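Long-range contacts in aerobactin synthase IucA (Klebsiella pneumoniae subsp. pneumoniae, PDB 5JM8), which probably catalyses an ATP-dependent ligation step in the assembly of the siderophore aerobactin, as a siderophore synthetase of the NRPS-independent (NIS) type: residues R385-R389 with L436-P440; W401-Y405 with S490-V494. One frame throughout, in Å; residues are numbered along the deposited sequence.

Contact 1. Residues R385-R389 with L436-P440; sequences RLSDR and LGDLP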
loop_
_atom_site.group_PDB
_atom_site.type_symbol
_atom_site.label_atom_id
_atom_site.label_comp_id
_atom_site.label_asym_id
_atom_site.label_seq_id
_atom_site.Cartn_x
_atom_site.Cartn_y
_atom_site.Cartn_z
ATOM N N ARG A 385 6.257 22.936 4.991
ATOM C CA ARG A 385 6.685 21.833 4.135
ATOM C C ARG A 385 6.763 22.289 2.687
ATOM O O ARG A 385 7.643 21.864 1.940
ATOM C CB ARG A 385 5.735 20.644 4.253
ATOM C CG ARG A 385 5.923 19.826 5.508
ATOM C CD ARG A 385 5.172 18.518 5.419
ATOM N NE ARG A 385 3.742 18.729 5.228
ATOM C CZ ARG A 385 2.864 18.866 6.216
ATOM N NH1 ARG A 385 3.263 18.817 7.480
ATOM N NH2 ARG A 385 1.581 19.052 5.938
ATOM N N LEU A 386 5.831 23.151 2.297
ATOM C CA LEU A 386 5.824 23.719 0.958
ATOM C C LEU A 386 7.100 24.523 0.735
ATOM O O LEU A 386 7.750 24.401 -0.303
ATOM C CB LEU A 386 4.587 24.599 0.762
ATOM C CG LEU A 386 4.464 25.354 -0.560
ATOM C CD1 LEU A 386 4.461 24.391 -1.737
ATOM C CD2 LEU A 386 3.205 26.216 -0.552
ATOM N N SER A 387 7.456 25.331 1.728
ATOM C CA SER A 387 8.657 26.158 1.664
ATOM C C SER A 387 9.910 25.306 1.480
ATOM O O SER A 387 10.698 25.539 0.563
ATOM C CB SER A 387 8.780 27.011 2.931
ATOM O OG SER A 387 9.992 27.743 2.945
ATOM N N ASP A 388 10.082 24.314 2.348
ATOM C CA ASP A 388 11.272 23.467 2.332
ATOM C C ASP A 388 11.413 22.682 1.033
ATOM O O ASP A 388 12.522 22.498 0.529
ATOM C CB ASP A 388 11.247 22.489 3.509
ATOM C CG ASP A 388 11.419 23.178 4.849
ATOM O OD1 ASP A 388 12.058 24.251 4.897
ATOM O OD2 ASP A 388 10.919 22.639 5.858
ATOM N N ARG A 389 10.290 22.206 0.504
ATOM C CA ARG A 389 10.302 21.425 -0.727
ATOM C C ARG A 389 10.721 22.287 -1.917
ATOM O O ARG A 389 11.634 21.927 -2.663
ATOM C CB ARG A 389 8.928 20.801 -0.980
ATOM C CG ARG A 389 8.857 19.945 -2.239
ATOM C CD ARG A 389 7.557 19.155 -2.319
ATOM N NE ARG A 389 6.380 20.020 -2.374
ATOM C CZ ARG A 389 5.871 20.525 -3.494
ATOM N NH1 ARG A 389 6.432 20.262 -4.670
ATOM N NH2 ARG A 389 4.798 21.297 -3.440
ATOM N N LEU A 436 -1.775 19.149 -3.211
ATOM C CA LEU A 436 -0.793 18.249 -3.799
ATOM C C LEU A 436 0.584 18.834 -3.526
ATOM O O LEU A 436 0.979 19.824 -4.141
ATOM C CB LEU A 436 -1.027 18.073 -5.305
ATOM C CG LEU A 436 -0.017 17.206 -6.066
ATOM C CD1 LEU A 436 0.045 15.794 -5.508
ATOM C CD2 LEU A 436 -0.347 17.170 -7.555
ATOM N N GLY A 437 1.307 18.227 -2.592
ATOM C CA GLY A 437 2.568 18.775 -2.134
ATOM C C GLY A 437 2.359 20.044 -1.329
ATOM O O GLY A 437 3.120 21.002 -1.462
ATOM N N ASP A 438 1.312 20.043 -0.506
ATOM C CA ASP A 438 1.014 21.135 0.423
ATOM C C ASP A 438 0.591 22.436 -0.267
ATOM O O ASP A 438 0.628 23.503 0.347
ATOM C CB ASP A 438 2.224 21.397 1.326
ATOM C CG ASP A 438 2.662 20.156 2.080
ATOM O OD1 ASP A 438 1.953 19.755 3.028
ATOM O OD2 ASP A 438 3.714 19.581 1.728
ATOM N N LEU A 439 0.174 22.339 -1.529
ATOM C CA LEU A 439 -0.332 23.491 -2.276
ATOM C C LEU A 439 -1.758 23.219 -2.744
ATOM O O LEU A 439 -2.032 22.147 -3.275
ATOM C CB LEU A 439 0.564 23.795 -3.482
ATOM C CG LEU A 439 0.175 25.019 -4.316
ATOM C CD1 LEU A 439 0.551 26.303 -3.593
ATOM C CD2 LEU A 439 0.819 24.965 -5.693
ATOM N N PRO A 440 -2.676 24.185 -2.555
ATOM C CA PRO A 440 -4.034 23.958 -3.067
ATOM C C PRO A 440 -4.062 23.804 -4.587
ATOM O O PRO A 440 -3.590 24.690 -5.301
ATOM C CB PRO A 440 -4.795 25.218 -2.634
ATOM C CG PRO A 440 -3.995 25.800 -1.527
ATOM C CD PRO A 440 -2.571 25.466 -1.836
HETATM O O HOH W 1 5.884 20.007 0.569
#
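R385 swings across D438 at about a right angle and grips a single carboxylate oxygen side-on: NE and NH2 of R385 each lie 3.0 Å from OD1 of D438. That oxygen stays in the guanidinium plane, but the two flat groups are turned 51° apart. Both nitrogens come in on one carboxylate face, NE well above the plane and NH2 near the C-O axis, both bonds clearly bent. A bend at chi3 (-59°) folds the arginine back toward the acid. Q360 adds a hydrogen bond to the same OD1. The other oxygen, OD2, is taken by a water that R389 NE also binds. One turn along helix 378-390, R389 sends NH2 to G437 O, a short bond of 2.6 Å on a lone pair in the carbonyl plane but tilted from the guanidinium plane. On the adjoining flank of the helix, L386 packs against the loop, its CB 4.0 Å from CB of D438 and its CD2 at the same distance from CD1 of L439. The tight loop joining strands 431-435 and 440-445 is pinned to the helix by charge and by a backbone carbonyl, and the positive groups gathered round buried D438 should favour its ionised form.

Contact 2. Residues W401-Y405 with S490-V494; sequences WVDAY and STFAV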
loop_
_atom_site.group_PDB
_atom_site.type_symbol
_atom_site.label_atom_id
_atom_site.label_comp_id
_atom_site.label_asym_id
_atom_site.label_seq_id
_atom_site.Cartn_x
_atom_site.Cartn_y
_atom_site.Cartn_z
ATOM N N TRP A 401 0.523 29.895 -1.079
ATOM C CA TRP A 401 -0.598 29.114 -0.569
ATOM C C TRP A 401 -1.881 29.945 -0.600
ATOM O O TRP A 401 -2.936 29.457 -1.008
ATOM C CB TRP A 401 -0.308 28.618 0.851
ATOM C CG TRP A 401 -1.186 27.474 1.283
ATOM C CD1 TRP A 401 -0.848 26.152 1.330
ATOM C CD2 TRP A 401 -2.549 27.554 1.721
ATOM N NE1 TRP A 401 -1.915 25.406 1.772
ATOM C CE2 TRP A 401 -2.970 26.244 2.019
ATOM C CE3 TRP A 401 -3.451 28.607 1.894
ATOM C CZ2 TRP A 401 -4.255 25.958 2.476
ATOM C CZ3 TRP A 401 -4.725 28.322 2.347
ATOM C CH2 TRP A 401 -5.115 27.009 2.633
ATOM N N VAL A 402 -1.785 31.204 -0.179
ATOM C CA VAL A 402 -2.942 32.098 -0.160
ATOM C C VAL A 402 -3.438 32.432 -1.565
ATOM O O VAL A 402 -4.644 32.502 -1.800
ATOM C CB VAL A 402 -2.622 33.416 0.581
ATOM C CG1 VAL A 402 -3.738 34.441 0.375
ATOM C CG2 VAL A 402 -2.415 33.151 2.063
ATOM N N ASP A 403 -2.514 32.665 -2.490
ATOM C CA ASP A 403 -2.888 32.957 -3.870
ATOM C C ASP A 403 -3.604 31.777 -4.515
ATOM O O ASP A 403 -4.609 31.950 -5.201
ATOM C CB ASP A 403 -1.656 33.325 -4.693
ATOM C CG ASP A 403 -1.004 34.610 -4.225
ATOM O OD1 ASP A 403 -1.654 35.371 -3.475
ATOM O OD2 ASP A 403 0.155 34.862 -4.614
ATOM N N ALA A 404 -3.078 30.576 -4.290
ATOM C CA ALA A 404 -3.677 29.364 -4.835
ATOM C C ALA A 404 -5.033 29.085 -4.200
ATOM O O ALA A 404 -5.918 28.516 -4.837
ATOM C CB ALA A 404 -2.750 28.185 -4.630
ATOM N N TYR A 405 -5.186 29.480 -2.939
ATOM C CA TYR A 405 -6.454 29.327 -2.236
ATOM C C TYR A 405 -7.531 30.174 -2.904
ATOM O O TYR A 405 -8.668 29.736 -3.067
ATOM C CB TYR A 405 -6.300 29.719 -0.765
ATOM C CG TYR A 405 -7.611 29.871 -0.019
ATOM C CD1 TYR A 405 -8.226 28.779 0.579
ATOM C CD2 TYR A 405 -8.225 31.110 0.096
ATOM C CE1 TYR A 405 -9.420 28.917 1.268
ATOM C CE2 TYR A 405 -9.419 31.258 0.779
ATOM C CZ TYR A 405 -10.012 30.157 1.363
ATOM O OH TYR A 405 -11.201 30.301 2.045
ATOM N N SER A 490 -13.838 31.849 6.954
ATOM C CA SER A 490 -13.112 31.020 5.997
ATOM C C SER A 490 -11.767 31.629 5.634
ATOM O O SER A 490 -10.722 31.204 6.127
ATOM C CB SER A 490 -13.936 30.819 4.724
ATOM O OG SER A 490 -14.673 29.612 4.775
ATOM N N THR A 491 -11.808 32.628 4.763
ATOM C CA THR A 491 -10.601 33.216 4.211
ATOM C C THR A 491 -9.770 33.903 5.286
ATOM O O THR A 491 -8.552 33.764 5.317
ATOM C CB THR A 491 -10.946 34.225 3.108
ATOM O OG1 THR A 491 -11.806 33.601 2.147
ATOM C CG2 THR A 491 -9.687 34.729 2.415
ATOM N N PHE A 492 -10.426 34.642 6.173
ATOM C CA PHE A 492 -9.704 35.393 7.193
ATOM C C PHE A 492 -9.115 34.462 8.254
ATOM O O PHE A 492 -8.191 34.845 8.969
ATOM C CB PHE A 492 -10.616 36.438 7.844
ATOM C CG PHE A 492 -11.036 37.553 6.913
ATOM C CD1 PHE A 492 -10.376 37.772 5.712
ATOM C CD2 PHE A 492 -12.092 38.385 7.246
ATOM C CE1 PHE A 492 -10.765 38.796 4.864
ATOM C CE2 PHE A 492 -12.485 39.408 6.398
ATOM C CZ PHE A 492 -11.821 39.612 5.210
ATOM N N ALA A 493 -9.635 33.241 8.351
ATOM C CA ALA A 493 -9.054 32.248 9.249
ATOM C C ALA A 493 -7.721 31.781 8.688
ATOM O O ALA A 493 -6.795 31.461 9.434
ATOM C CB ALA A 493 -9.992 31.075 9.439
ATOM N N VAL A 494 -7.631 31.751 7.362
ATOM C CA VAL A 494 -6.390 31.401 6.685
ATOM C C VAL A 494 -5.346 32.492 6.913
ATOM O O VAL A 494 -4.225 32.209 7.330
ATOM C CB VAL A 494 -6.617 31.189 5.167
ATOM C CG1 VAL A 494 -5.298 31.019 4.431
ATOM C CG2 VAL A 494 -7.518 29.991 4.933
#
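W401 reaches V494 with the far corner of its indole. Its CG is anti to the backbone N (chi1 -162°), which carries the six-membered ring across the valine at about a right angle and sets CZ3 3.5 Å from V494 CG1, an approach neither over the face nor at the edge. L379 and V383 of helix 378-390 also pack on this indole. Next, V402 brings CG2 to within 4.3 Å of the same CG1, while its side chain also touches V513 of helix 506-521. Here helices 394-420 and 475-500 run antiparallel, 169° between the directions of the two short segments, with the axes 11.5 Å apart. Side chains fill that wide spacing in a buried antiparallel helix pair within the FhuF-like range of this IucA/IucC family synthetase, and helices 364-368 and 506-521 join in around it. One turn on from W401, Y405 points across the gap. V494 CG2 sits 4.2 Å above the plane of its ring, over one face and displaced toward the rim, and T491 OG1 lies in the ring plane at the edge. The phenol OH makes a weak hydrogen bond to that OG1 at 3.4 Å; the threonine hydroxyl has its stronger partner in the carbonyl of L486. T491 CG2 lies 3.8 Å from Y405 CE2, and CB of S490 3.9 Å from the tyrosine OH.

How the contacts relate
Helices 378-390 and 394-420 follow one another in the chain, and the segments of contacts 1 and 2 alternate along the sequence, their centres 14 Å apart. They meet directly: D438 O lies 3.2 Å from W401 CD1, and L439 CD1 is 3.9 Å from A404 CB, so helix 394-420 has the loop of contact 1 on one flank and helix 475-500 against another. Contact 1 borders the second subunit, whose T321 packs on L439. Contact 2 touches no other chain and lies near the nucleotide site: the side chain of S490 is about 7 Å from the bound ATP and about 10 Å from the magnesium ion.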